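Local coordinates for iron-chelator utilization protein (PDB 4YHB) that binds flavin-adenine dinucleotide and probably reduces the ferric iron of siderophores so that the metal can be released inside the cell, at residues V70-D74 with R75-F79; E173-D176 with A177-Q181; E215-K218 with G219-V223. One frame throughout, in Å; residues are numbered along the deposited sequence.

Contact 1: residues V70-D74 with R75-F79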
ATOM      1  N   VAL A  70      -0.731  19.858 -10.489  1.00 23.75           N
ATOM      2  CA  VAL A  70      -0.510  20.524 -11.771  1.00 27.06           C
ATOM      3  C   VAL A  70       0.535  19.740 -12.550  1.00 25.35           C
ATOM      4  O   VAL A  70       1.662  19.617 -12.100  1.00 26.04           O
ATOM      5  CB  VAL A  70      -0.045  21.983 -11.581  1.00 27.53           C
ATOM      6  CG1 VAL A  70       0.484  22.565 -12.899  1.00 29.01           C
ATOM      7  CG2 VAL A  70      -1.192  22.833 -11.033  1.00 30.29           C
ATOM      8  N   VAL A  71       0.163  19.191 -13.702  1.00 20.38           N
ATOM      9  CA  VAL A  71       1.089  18.347 -14.446  1.00 21.49           C
ATOM     10  C   VAL A  71       1.379  18.976 -15.809  1.00 27.04           C
ATOM     11  O   VAL A  71       0.458  19.312 -16.543  1.00 25.73           O
ATOM     12  CB  VAL A  71       0.541  16.933 -14.629  1.00 24.61           C
ATOM     13  CG1 VAL A  71       1.395  16.146 -15.609  1.00 26.94           C
ATOM     14  CG2 VAL A  71       0.479  16.213 -13.276  1.00 24.19           C
ATOM     15  N   GLU A  72       2.661  19.132 -16.117  1.00 25.93           N
ATOM     16  CA  GLU A  72       3.107  19.729 -17.372  1.00 31.84           C
ATOM     17  C   GLU A  72       4.352  19.012 -17.860  1.00 30.51           C
ATOM     18  O   GLU A  72       5.284  18.818 -17.087  1.00 30.27           O
ATOM     19  CB  GLU A  72       3.396  21.218 -17.188  1.00 29.75           C
ATOM     20  CG  GLU A  72       2.163  22.068 -16.905  1.00 35.54           C
ATOM     21  CD  GLU A  72       1.317  22.319 -18.148  1.00 44.98           C
ATOM     22  OE1 GLU A  72       1.801  22.055 -19.274  1.00 41.77           O
ATOM     23  OE2 GLU A  72       0.167  22.788 -17.993  1.00 46.21           O
ATOM     24  N   ASP A  73       4.362  18.622 -19.133  1.00 32.26           N
ATOM     25  CA  ASP A  73       5.493  17.899 -19.715  1.00 32.65           C
ATOM     26  C   ASP A  73       5.924  16.704 -18.847  1.00 33.41           C
ATOM     27  O   ASP A  73       7.101  16.542 -18.529  1.00 32.31           O
ATOM     28  CB  ASP A  73       6.666  18.856 -19.940  1.00 41.23           C
ATOM     29  CG  ASP A  73       6.285  20.041 -20.826  1.00 47.38           C
ATOM     30  OD1 ASP A  73       6.113  19.840 -22.047  1.00 47.50           O
ATOM     31  OD2 ASP A  73       6.146  21.169 -20.300  1.00 49.27           O
ATOM     32  N   ASP A  74       4.942  15.898 -18.454  1.00 28.23           N
ATOM     33  CA  ASP A  74       5.156  14.663 -17.691  1.00 29.11           C
ATOM     34  C   ASP A  74       5.788  14.864 -16.313  1.00 28.85           C
ATOM     35  O   ASP A  74       6.427  13.949 -15.777  1.00 30.32           O
ATOM     36  CB  ASP A  74       6.012  13.677 -18.487  1.00 32.90           C
ATOM     37  CG  ASP A  74       5.648  12.230 -18.192  1.00 37.73           C
ATOM     38  OD1 ASP A  74       4.436  11.923 -18.168  1.00 36.46           O
ATOM     39  OD2 ASP A  74       6.561  11.403 -17.980  1.00 39.93           O
ATOM     40  N   ARG A  75       5.598  16.045 -15.737  1.00 24.98           N
ATOM     41  CA  ARG A  75       6.061  16.305 -14.379  1.00 31.22           C
ATOM     42  C   ARG A  75       5.022  17.059 -13.565  1.00 27.04           C
ATOM     43  O   ARG A  75       4.323  17.935 -14.080  1.00 26.59           O
ATOM     44  CB  ARG A  75       7.357  17.113 -14.378  1.00 35.67           C
ATOM     45  CG  ARG A  75       8.611  16.310 -14.560  1.00 44.56           C
ATOM     46  CD  ARG A  75       9.845  17.187 -14.344  1.00 61.04           C
ATOM     47  NE  ARG A  75       9.542  18.619 -14.402  1.00 70.49           N
ATOM     48  CZ  ARG A  75       9.601  19.446 -13.360  1.00 75.95           C
ATOM     49  NH1 ARG A  75       9.946  18.989 -12.161  1.00 77.75           N
ATOM     50  NH2 ARG A  75       9.316  20.733 -13.516  1.00 76.47           N
ATOM     51  N   CYS A  76       4.944  16.740 -12.281  1.00 23.30           N
ATOM     52  CA  CYS A  76       4.122  17.528 -11.374  1.00 24.81           C
ATOM     53  C   CYS A  76       4.884  18.783 -10.982  1.00 23.18           C
ATOM     54  O   CYS A  76       6.022  18.694 -10.526  1.00 27.02           O
ATOM     55  CB  CYS A  76       3.746  16.721 -10.129  1.00 21.94           C
ATOM     56  SG  CYS A  76       2.684  17.672  -9.022  1.00 25.87           S
ATOM     57  N   LEU A  77       4.260  19.945 -11.164  1.00 25.28           N
ATOM     58  CA  LEU A  77       4.914  21.232 -10.911  1.00 24.65           C
ATOM     59  C   LEU A  77       4.702  21.808  -9.510  1.00 31.29           C
ATOM     60  O   LEU A  77       5.411  22.739  -9.106  1.00 26.24           O
ATOM     61  CB  LEU A  77       4.429  22.287 -11.914  1.00 24.21           C
ATOM     62  CG  LEU A  77       4.747  22.119 -13.399  1.00 28.33           C
ATOM     63  CD1 LEU A  77       4.463  23.423 -14.107  1.00 27.50           C
ATOM     64  CD2 LEU A  77       6.185  21.671 -13.603  1.00 33.09           C
ATOM     65  N   ASN A  78       3.715  21.309  -8.776  1.00 24.67           N
ATOM     66  CA  ASN A  78       3.347  22.010  -7.554  1.00 23.32           C
ATOM     67  C   ASN A  78       3.391  21.169  -6.287  1.00 25.06           C
ATOM     68  O   ASN A  78       2.618  21.404  -5.361  1.00 25.84           O
ATOM     69  CB  ASN A  78       1.963  22.628  -7.708  1.00 21.65           C
ATOM     70  CG  ASN A  78       0.873  21.589  -7.870  1.00 25.72           C
ATOM     71  OD1 ASN A  78       1.123  20.462  -8.310  1.00 24.60           O
ATOM     72  ND2 ASN A  78      -0.349  21.967  -7.524  1.00 24.57           N
ATOM     73  N   PHE A  79       4.315  20.214  -6.244  1.00 23.05           N
ATOM     74  CA  PHE A  79       4.584  19.455  -5.022  1.00 23.96           C
ATOM     75  C   PHE A  79       4.900  20.399  -3.866  1.00 29.12           C
ATOM     76  O   PHE A  79       4.558  20.112  -2.724  1.00 27.22           O
ATOM     77  CB  PHE A  79       5.762  18.490  -5.215  1.00 28.40           C
ATOM     78  CG  PHE A  79       5.406  17.194  -5.893  1.00 28.07           C
ATOM     79  CD1 PHE A  79       4.304  16.454  -5.490  1.00 28.04           C
ATOM     80  CD2 PHE A  79       6.200  16.704  -6.918  1.00 29.51           C
ATOM     81  CE1 PHE A  79       3.994  15.245  -6.112  1.00 24.67           C
ATOM     82  CE2 PHE A  79       5.902  15.506  -7.541  1.00 27.25           C
ATOM     83  CZ  PHE A  79       4.797  14.774  -7.141  1.00 27.80           C
TER
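N78 reaches back across the open end of a tight hairpin to V70, just ahead of the first strand. Its CB carries the side chain into the position between backbone N and carbonyl carbon (chi1 65°), which brings the amide beside V70. From there CG lies 3.8 Å from V70 CB, and the two side chains cross at about a right angle. OD1 takes the amide hydrogen of V70 N at 2.9 Å; the bond is straight at hydrogen, 165°, but the donor sits well above the carbonyl plane. ND2, the other branch, passes 3.7 Å from V70 CG2 and gives its hydrogen bond to L68 O, so both ends of the amide are engaged and its rotation is fixed.

Next to this, L77 N binds V70 O at 2.8 Å, and E72 and R75 exchange backbone bonds in both directions around a type I' turn whose corners are D73 and D74. V71 and C76 form the non-hydrogen-bonded pair and send their side chains to the same side, where both touch L129 of the barrel strand 125-129. L77, just past the second strand, brings CD1 to 3.9 Å from E72 CG, the two side chains crossing at a slant. D74 directs its carboxylate away from the hairpin, OD1 to L15 N and OD2 to R132 in a salt bridge.

Four N-H...O bonds thus tie the two arms, against a looser apolar meeting of V70 CG1 with L77 CB at 4.1 Å; polar bonding probably sets the hairpin's shape, the N78 amide apparently extending it where the strands end.

Contact 2: residues E173-D176 with A177-Q181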
ATOM      1  N   GLU A 173       0.474  -7.591  10.656  1.00 20.30           N
ATOM      2  CA  GLU A 173       0.257  -6.931  11.935  1.00 20.64           C
ATOM      3  C   GLU A 173      -0.939  -5.997  11.849  1.00 23.06           C
ATOM      4  O   GLU A 173      -0.969  -5.102  11.005  1.00 20.02           O
ATOM      5  CB  GLU A 173       1.495  -6.146  12.346  1.00 22.86           C
ATOM      6  CG  GLU A 173       1.339  -5.324  13.618  1.00 25.08           C
ATOM      7  CD  GLU A 173       2.397  -4.243  13.701  1.00 34.99           C
ATOM      8  OE1 GLU A 173       3.524  -4.503  13.222  1.00 36.61           O
ATOM      9  OE2 GLU A 173       2.108  -3.135  14.212  1.00 34.45           O
ATOM     10  N   VAL A 174      -1.924  -6.211  12.710  1.00 21.15           N
ATOM     11  CA  VAL A 174      -3.119  -5.366  12.737  1.00 22.62           C
ATOM     12  C   VAL A 174      -3.434  -5.048  14.194  1.00 24.82           C
ATOM     13  O   VAL A 174      -2.809  -5.612  15.101  1.00 20.29           O
ATOM     14  CB  VAL A 174      -4.339  -6.050  12.054  1.00 21.57           C
ATOM     15  CG1 VAL A 174      -4.107  -6.204  10.547  1.00 20.07           C
ATOM     16  CG2 VAL A 174      -4.635  -7.419  12.713  1.00 21.50           C
ATOM     17  N   ALA A 175      -4.406  -4.167  14.420  1.00 21.71           N
ATOM     18  CA  ALA A 175      -4.692  -3.683  15.771  1.00 23.72           C
ATOM     19  C   ALA A 175      -5.191  -4.786  16.691  1.00 24.15           C
ATOM     20  O   ALA A 175      -4.799  -4.836  17.857  1.00 24.65           O
ATOM     21  CB  ALA A 175      -5.710  -2.551  15.723  1.00 23.07           C
ATOM     22  N   ASP A 176      -6.059  -5.647  16.161  1.00 22.49           N
ATOM     23  CA  ASP A 176      -6.708  -6.707  16.941  1.00 23.43           C
ATOM     24  C   ASP A 176      -7.441  -7.649  15.999  1.00 27.74           C
ATOM     25  O   ASP A 176      -7.418  -7.437  14.776  1.00 22.83           O
ATOM     26  CB  ASP A 176      -7.677  -6.127  17.983  1.00 21.83           C
ATOM     27  CG  ASP A 176      -8.747  -5.215  17.374  1.00 26.09           C
ATOM     28  OD1 ASP A 176      -9.355  -5.572  16.339  1.00 24.79           O
ATOM     29  OD2 ASP A 176      -8.989  -4.129  17.951  1.00 26.39           O
ATOM     30  N   ALA A 177      -8.139  -8.641  16.564  1.00 20.45           N
ATOM     31  CA  ALA A 177      -8.760  -9.703  15.769  1.00 20.80           C
ATOM     32  C   ALA A 177      -9.873  -9.214  14.840  1.00 23.19           C
ATOM     33  O   ALA A 177     -10.169  -9.851  13.820  1.00 25.04           O
ATOM     34  CB  ALA A 177      -9.301 -10.803  16.695  1.00 25.12           C
ATOM     35  N   ALA A 178     -10.484  -8.082  15.175  1.00 21.30           N
ATOM     36  CA  ALA A 178     -11.575  -7.540  14.366  1.00 24.08           C
ATOM     37  C   ALA A 178     -11.070  -6.957  13.059  1.00 22.73           C
ATOM     38  O   ALA A 178     -11.860  -6.628  12.176  1.00 23.00           O
ATOM     39  CB  ALA A 178     -12.345  -6.475  15.144  1.00 27.16           C
ATOM     40  N   GLU A 179      -9.754  -6.818  12.943  1.00 21.88           N
ATOM     41  CA  GLU A 179      -9.153  -6.210  11.763  1.00 22.83           C
ATOM     42  C   GLU A 179      -8.679  -7.245  10.744  1.00 23.61           C
ATOM     43  O   GLU A 179      -8.172  -6.884   9.683  1.00 22.47           O
ATOM     44  CB  GLU A 179      -7.988  -5.309  12.176  1.00 22.59           C
ATOM     45  CG  GLU A 179      -8.413  -4.134  13.044  1.00 23.85           C
ATOM     46  CD  GLU A 179      -9.366  -3.185  12.318  1.00 25.02           C
ATOM     47  OE1 GLU A 179      -9.202  -2.959  11.088  1.00 25.64           O
ATOM     48  OE2 GLU A 179     -10.275  -2.657  12.982  1.00 24.26           O
ATOM     49  N   GLU A 180      -8.832  -8.527  11.065  1.00 22.94           N
ATOM     50  CA  GLU A 180      -8.480  -9.594  10.125  1.00 21.70           C
ATOM     51  C   GLU A 180      -9.390  -9.555   8.907  1.00 24.22           C
ATOM     52  O   GLU A 180     -10.564  -9.219   9.020  1.00 26.63           O
ATOM     53  CB  GLU A 180      -8.566 -10.962  10.810  1.00 24.03           C
ATOM     54  CG  GLU A 180      -7.570 -11.085  11.939  1.00 19.02           C
ATOM     55  CD  GLU A 180      -7.663 -12.398  12.700  1.00 25.37           C
ATOM     56  OE1 GLU A 180      -8.398 -13.301  12.260  1.00 29.19           O
ATOM     57  OE2 GLU A 180      -6.980 -12.522  13.738  1.00 26.86           O
ATOM     58  N   GLN A 181      -8.839  -9.888   7.745  1.00 22.91           N
ATOM     59  CA  GLN A 181      -9.606  -9.932   6.508  1.00 24.34           C
ATOM     60  C   GLN A 181      -9.648 -11.348   5.951  1.00 24.14           C
ATOM     61  O   GLN A 181      -8.762 -12.149   6.213  1.00 30.56           O
ATOM     62  CB  GLN A 181      -9.003  -8.973   5.466  1.00 22.54           C
ATOM     63  CG  GLN A 181      -8.890  -7.535   5.949  1.00 24.22           C
ATOM     64  CD  GLN A 181      -8.355  -6.597   4.867  1.00 26.84           C
ATOM     65  OE1 GLN A 181      -8.296  -6.957   3.695  1.00 27.95           O
ATOM     66  NE2 GLN A 181      -7.968  -5.394   5.262  1.00 20.92           N
TER
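D176, E179 and A177 dominate the turn that follows strand 167-174, with V174, at the end of the strand, packed against E179. The D176 carboxylate folds over the start of the short 3-10 segment 177-179 because chi1 of 56° sets CG between the backbone N and the carbonyl carbon. OD1 accepts the amide of A178 at 3.0 Å, on its anti side and rather bent, 133° at hydrogen, while D176 O takes the amide of E179, also at 3.0 Å. A177 follows directly, its CB 3.7 Å from D176 C. E179 then doubles back: its CB packs 3.7 Å from V174 CB, and CG passes alongside D176 OD1 at the same distance.

Bent at chi2, the E179 chain brings OE2 to 4.5 Å from D176 OD1. R31, on the loop between barrel strands 17-29 and 32-38, forms salt bridges with both acids, and T29 binds E179 OE1. Exchanging D176 for an alanine would probably leave A178 N without its acceptor and R31 with E179 as its remaining acid here, making the first turn less firmly fixed. The shared R31 probably offsets the repulsion of the two acids, and it joins this turn to the flavin-binding barrel.

Contact 3: residues E215-K218 with G219-V223; sequences EFPK and GRVFV
F216 CG stands opposite the backbone N (chi1 -160°), and V221 CG1 does the same at -177°, settings that slide the two side chains past each other in opposite directions. The far end of the phenyl ring does the touching: CZ lies 3.7 Å from V221 CB, which approaches the ring obliquely, and CE2 comes to 3.8 Å from V221 CG2. P217 crosses the valine at about a right angle, its CG 3.6 Å from V221 CG2, and V221 CG1 is 3.8 Å from the same P217 CG. V221 is thus gripped by both residues, its CG2 branch also reaching the P217 carbonyl oxygen at 3.5 Å.

Where the chain reverses, a water bridges the backbone, donating to P217 O at 2.8 Å and to G219 O at 2.6 Å. G219 adopts a positive phi of 77°, and a CB on it would collide with K218 O, so the bend is suited to a residue without a side chain. F216 also touches L244, while P217 packs on H142 of the neighbouring strand and R220 N is held by D141.

This is the helix-to-strand connection of a parallel alpha/beta sheet, the loop between helix 206-212 and strand 221-226 in the NAD-ferredoxin-like half of a ferredoxin-reductase-type protein.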
ATOM      1  N   GLU A 215      11.517 -20.494   9.251  1.00 38.40           N
ATOM      2  CA  GLU A 215      12.571 -21.212   8.549  1.00 41.80           C
ATOM      3  C   GLU A 215      12.570 -20.796   7.084  1.00 37.57           C
ATOM      4  O   GLU A 215      11.509 -20.636   6.481  1.00 36.68           O
ATOM      5  CB  GLU A 215      12.377 -22.723   8.685  1.00 45.71           C
ATOM      6  CG  GLU A 215      13.569 -23.550   8.226  1.00 54.53           C
ATOM      7  CD  GLU A 215      13.523 -24.982   8.743  1.00 61.33           C
ATOM      8  OE1 GLU A 215      12.854 -25.223   9.773  1.00 62.70           O
ATOM      9  OE2 GLU A 215      14.159 -25.864   8.122  1.00 64.23           O
ATOM     10  N   PHE A 216      13.754 -20.604   6.515  1.00 37.85           N
ATOM     11  CA  PHE A 216      13.840 -20.210   5.112  1.00 38.67           C
ATOM     12  C   PHE A 216      13.298 -21.335   4.226  1.00 39.57           C
ATOM     13  O   PHE A 216      13.793 -22.459   4.258  1.00 40.61           O
ATOM     14  CB  PHE A 216      15.277 -19.854   4.735  1.00 41.84           C
ATOM     15  CG  PHE A 216      15.376 -19.014   3.498  1.00 37.71           C
ATOM     16  CD1 PHE A 216      15.090 -17.657   3.547  1.00 42.18           C
ATOM     17  CD2 PHE A 216      15.729 -19.581   2.281  1.00 41.04           C
ATOM     18  CE1 PHE A 216      15.163 -16.872   2.404  1.00 39.93           C
ATOM     19  CE2 PHE A 216      15.806 -18.804   1.132  1.00 39.80           C
ATOM     20  CZ  PHE A 216      15.523 -17.449   1.196  1.00 41.25           C
ATOM     21  N   PRO A 217      12.255 -21.040   3.445  1.00 36.50           N
ATOM     22  CA  PRO A 217      11.577 -22.102   2.696  1.00 34.07           C
ATOM     23  C   PRO A 217      12.407 -22.657   1.529  1.00 38.85           C
ATOM     24  O   PRO A 217      13.470 -22.122   1.190  1.00 33.67           O
ATOM     25  CB  PRO A 217      10.303 -21.413   2.186  1.00 38.49           C
ATOM     26  CG  PRO A 217      10.608 -19.971   2.185  1.00 38.52           C
ATOM     27  CD  PRO A 217      11.624 -19.721   3.260  1.00 35.15           C
ATOM     28  N   LYS A 218      11.915 -23.739   0.936  1.00 38.53           N
ATOM     29  CA  LYS A 218      12.581 -24.376  -0.193  1.00 39.02           C
ATOM     30  C   LYS A 218      12.231 -23.676  -1.503  1.00 38.92           C
ATOM     31  O   LYS A 218      11.268 -22.912  -1.573  1.00 39.84           O
ATOM     32  CB  LYS A 218      12.205 -25.859  -0.275  1.00 35.38           C
ATOM     33  CG  LYS A 218      12.696 -26.696   0.899  1.00 44.64           C
ATOM     34  CD  LYS A 218      12.346 -28.168   0.702  1.00 54.91           C
ATOM     35  CE  LYS A 218      13.577 -29.018   0.416  1.00 51.99           C
ATOM     36  NZ  LYS A 218      14.362 -29.305   1.655  1.00 52.61           N
ATOM     37  N   GLY A 219      13.015 -23.941  -2.543  1.00 35.60           N
ATOM     38  CA  GLY A 219      12.745 -23.374  -3.852  1.00 32.25           C
ATOM     39  C   GLY A 219      13.141 -21.912  -3.987  1.00 29.47           C
ATOM     40  O   GLY A 219      13.862 -21.360  -3.157  1.00 27.97           O
ATOM     41  N   ARG A 220      12.674 -21.282  -5.056  1.00 31.34           N
ATOM     42  CA  ARG A 220      12.965 -19.876  -5.283  1.00 27.60           C
ATOM     43  C   ARG A 220      12.063 -19.022  -4.383  1.00 32.21           C
ATOM     44  O   ARG A 220      10.840 -19.048  -4.520  1.00 29.28           O
ATOM     45  CB  ARG A 220      12.766 -19.528  -6.753  1.00 33.05           C
ATOM     46  CG  ARG A 220      13.597 -18.347  -7.227  1.00 46.38           C
ATOM     47  CD  ARG A 220      13.543 -18.201  -8.750  1.00 51.08           C
ATOM     48  NE  ARG A 220      14.029 -19.391  -9.454  1.00 52.65           N
ATOM     49  CZ  ARG A 220      14.471 -19.384 -10.711  1.00 53.99           C
ATOM     50  NH1 ARG A 220      14.490 -18.252 -11.401  1.00 61.86           N
ATOM     51  NH2 ARG A 220      14.897 -20.502 -11.285  1.00 48.76           N
ATOM     52  N   VAL A 221      12.683 -18.285  -3.463  1.00 27.14           N
ATOM     53  CA  VAL A 221      11.979 -17.518  -2.439  1.00 32.72           C
ATOM     54  C   VAL A 221      12.070 -16.009  -2.678  1.00 36.43           C
ATOM     55  O   VAL A 221      13.122 -15.484  -3.047  1.00 29.43           O
ATOM     56  CB  VAL A 221      12.548 -17.831  -1.030  1.00 34.69           C
ATOM     57  CG1 VAL A 221      11.777 -17.093   0.066  1.00 31.31           C
ATOM     58  CG2 VAL A 221      12.527 -19.328  -0.780  1.00 31.94           C
ATOM     59  N   PHE A 222      10.961 -15.306  -2.469  1.00 33.48           N
ATOM     60  CA  PHE A 222      11.009 -13.850  -2.454  1.00 28.18           C
ATOM     61  C   PHE A 222      10.358 -13.296  -1.185  1.00 30.02           C
ATOM     62  O   PHE A 222       9.237 -13.670  -0.838  1.00 27.22           O
ATOM     63  CB  PHE A 222      10.341 -13.266  -3.689  1.00 29.75           C
ATOM     64  CG  PHE A 222      10.652 -11.807  -3.896  1.00 27.72           C
ATOM     65  CD1 PHE A 222       9.857 -10.827  -3.316  1.00 28.12           C
ATOM     66  CD2 PHE A 222      11.759 -11.419  -4.635  1.00 30.89           C
ATOM     67  CE1 PHE A 222      10.151  -9.478  -3.493  1.00 34.87           C
ATOM     68  CE2 PHE A 222      12.063 -10.076  -4.816  1.00 28.77           C
ATOM     69  CZ  PHE A 222      11.260  -9.105  -4.246  1.00 33.39           C
ATOM     70  N   VAL A 223      11.084 -12.423  -0.491  1.00 26.59           N
ATOM     71  CA  VAL A 223      10.609 -11.830   0.756  1.00 26.32           C
ATOM     72  C   VAL A 223      10.200 -10.381   0.518  1.00 28.50           C
ATOM     73  O   VAL A 223      10.982  -9.590  -0.007  1.00 26.71           O
ATOM     74  CB  VAL A 223      11.680 -11.876   1.859  1.00 26.42           C
ATOM     75  CG1 VAL A 223      11.127 -11.290   3.161  1.00 26.67           C
ATOM     76  CG2 VAL A 223      12.176 -13.307   2.069  1.00 27.52           C
TER
HETATM   77  O   HOH W   1      15.196 -22.095  -1.077  1.00 28.90           O

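Along the chain the three contacts come in series, the first in the siderophore-interacting FAD-binding range and the other two in the range that follows it. Contact 1 is a separate small hairpin beside the antiparallel barrel, and its centre lies about 38 Å from that of contact 2 and 41 Å from that of contact 3, across the centre of the chain. Contacts 2 and 3 both reach the five-stranded parallel sheet, one at the end of strand 167-174 and the turn after it, the other leading into strand 221-226; their centres are about 26 Å apart. Together they sample both halves of a two-domain flavoprotein, and contact 2 also bridges them.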